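Local coordinates for inositol monophosphatase family protein (Staphylococcus aureus, PDB 5I3S) that probably hydrolyses inositol monophosphate or related sugar phosphates, releasing inorganic phosphate, at residues I152-N155 and P156-T160. Sequence-based numbering, arbitrary orientation.
Sequences IGIN and PNWLT
Asn155 and Trp158 meet across a tight turn, joined by the backbone bond from Trp158 N to Asn155 O, 3.2 Å long and with an N-H...O angle of 158°. The donor sits well above the carbonyl plane, 47° out of it. In the side chains, Asn155 CB packs against Trp158 CD1 at 3.8 Å. A water ties the same two residues together: Asn155 N donates to it at 3.0 Å, and Trp158 NE1 reaches it through a weak bond in the plane of the indole, at the ring edge. The first torsion of Trp158 (chi1 -56°) sets the ring beside its own backbone N, and the second turns the CD1-NE1 edge toward Asn155. Ile154 CG1 also stands at the edge of this ring, near its plane, 4.3 Å from Trp158 CD1. The same isoleucine, extended with both torsions anti, carries CD1 to 3.9 Å from Leu159 CD1, the two side chains crossing at about a right angle.

The winding continues: Leu159 N donates to Pro156 O at 3.0 Å, and Thr160 OG1 to Asn157 O at 2.8 Å. Outside it, Phe168 of helix 164-174 touches both Ile154 and Trp158, while Pro156 packs on Pro156 of the second subunit. Gly153 pairs with the backbone of strand 198-201, an inner neighbour in the sheet. Overlapping turns closed by i to i+3 bonds, the last of them weak, with helical backbone angles from Pro156 onward, lead strand 151-153 out of the five-stranded sheet toward helix 164-174, at the dimer interface of this inositol monophosphatase fold.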
loop_
_atom_site.group_PDB
_atom_site.type_symbol
_atom_site.label_atom_id
_atom_site.label_comp_id
_atom_site.label_asym_id
_atom_site.label_seq_id
_atom_site.Cartn_x
_atom_site.Cartn_y
_atom_site.Cartn_z
ATOM N N ILE A 152 2.641 -10.028 -4.066
ATOM C CA ILE A 152 2.181 -10.527 -2.804
ATOM C C ILE A 152 2.200 -9.466 -1.756
ATOM O O ILE A 152 3.000 -8.547 -1.805
ATOM C CB ILE A 152 3.063 -11.686 -2.282
ATOM C CG1 ILE A 152 4.466 -11.222 -1.891
ATOM C CG2 ILE A 152 3.162 -12.769 -3.370
ATOM C CD1 ILE A 152 5.322 -12.336 -1.356
ATOM N N GLY A 153 1.315 -9.637 -0.787
ATOM C CA GLY A 153 1.211 -8.777 0.333
ATOM C C GLY A 153 1.916 -9.405 1.513
ATOM O O GLY A 153 1.582 -10.544 1.881
ATOM N N ILE A 154 2.852 -8.663 2.118
ATOM C CA ILE A 154 3.532 -9.115 3.310
ATOM C C ILE A 154 4.217 -7.941 3.978
ATOM O O ILE A 154 4.941 -7.201 3.316
ATOM C CB ILE A 154 4.554 -10.242 2.998
ATOM C CG1 ILE A 154 5.189 -10.774 4.278
ATOM C CG2 ILE A 154 5.655 -9.794 2.040
ATOM C CD1 ILE A 154 6.069 -11.993 4.008
ATOM N N ASN A 155 3.998 -7.749 5.270
ATOM C CA ASN A 155 4.634 -6.584 5.963
ATOM C C ASN A 155 6.140 -6.819 6.018
ATOM O O ASN A 155 6.567 -7.907 6.355
ATOM C CB ASN A 155 4.046 -6.329 7.339
ATOM C CG ASN A 155 4.354 -4.939 7.888
ATOM O OD1 ASN A 155 3.457 -4.143 8.195
ATOM N ND2 ASN A 155 5.568 -4.691 8.131
ATOM N N PRO A 156 6.947 -5.819 5.622
ATOM C CA PRO A 156 8.407 -5.948 5.794
ATOM C C PRO A 156 8.904 -6.417 7.185
ATOM O O PRO A 156 9.934 -7.081 7.287
ATOM C CB PRO A 156 8.899 -4.512 5.530
ATOM C CG PRO A 156 7.901 -3.946 4.546
ATOM C CD PRO A 156 6.576 -4.571 4.935
ATOM N N ASN A 157 8.277 -5.985 8.256
ATOM C CA ASN A 157 8.630 -6.469 9.622
ATOM C C ASN A 157 8.758 -7.991 9.825
ATOM O O ASN A 157 9.485 -8.425 10.719
ATOM C CB ASN A 157 7.652 -5.934 10.671
ATOM C CG ASN A 157 7.920 -4.497 11.019
ATOM O OD1 ASN A 157 8.850 -4.223 11.774
ATOM N ND2 ASN A 157 7.129 -3.574 10.474
ATOM N N TRP A 158 8.029 -8.776 9.043
ATOM C CA TRP A 158 8.091 -10.205 9.155
ATOM C C TRP A 158 9.336 -10.784 8.525
ATOM O O TRP A 158 9.750 -11.883 8.880
ATOM C CB TRP A 158 6.845 -10.864 8.548
ATOM C CG TRP A 158 5.499 -10.392 9.127
ATOM C CD1 TRP A 158 4.436 -9.942 8.405
ATOM C CD2 TRP A 158 5.108 -10.293 10.516
ATOM N NE1 TRP A 158 3.388 -9.620 9.233
ATOM C CE2 TRP A 158 3.771 -9.812 10.537
ATOM C CE3 TRP A 158 5.728 -10.615 11.735
ATOM C CZ2 TRP A 158 3.044 -9.624 11.727
ATOM C CZ3 TRP A 158 4.986 -10.428 12.949
ATOM C CH2 TRP A 158 3.662 -9.912 12.921
ATOM N N LEU A 159 9.974 -10.049 7.631
ATOM C CA LEU A 159 11.256 -10.498 7.098
ATOM C C LEU A 159 12.433 -10.288 8.042
ATOM O O LEU A 159 13.510 -10.831 7.767
ATOM C CB LEU A 159 11.545 -9.878 5.726
ATOM C CG LEU A 159 10.702 -10.452 4.592
ATOM C CD1 LEU A 159 9.287 -9.897 4.584
ATOM C CD2 LEU A 159 11.347 -10.107 3.287
ATOM N N THR A 160 12.256 -9.528 9.130
ATOM C CA THR A 160 13.318 -9.360 10.141
ATOM C C THR A 160 13.352 -10.443 11.248
ATOM O O THR A 160 14.375 -10.605 11.928
ATOM C CB THR A 160 13.241 -7.991 10.849
ATOM O OG1 THR A 160 12.064 -7.923 11.679
ATOM C CG2 THR A 160 13.253 -6.859 9.834
HETATM O O HOH W 1 1.938 -9.272 6.782
#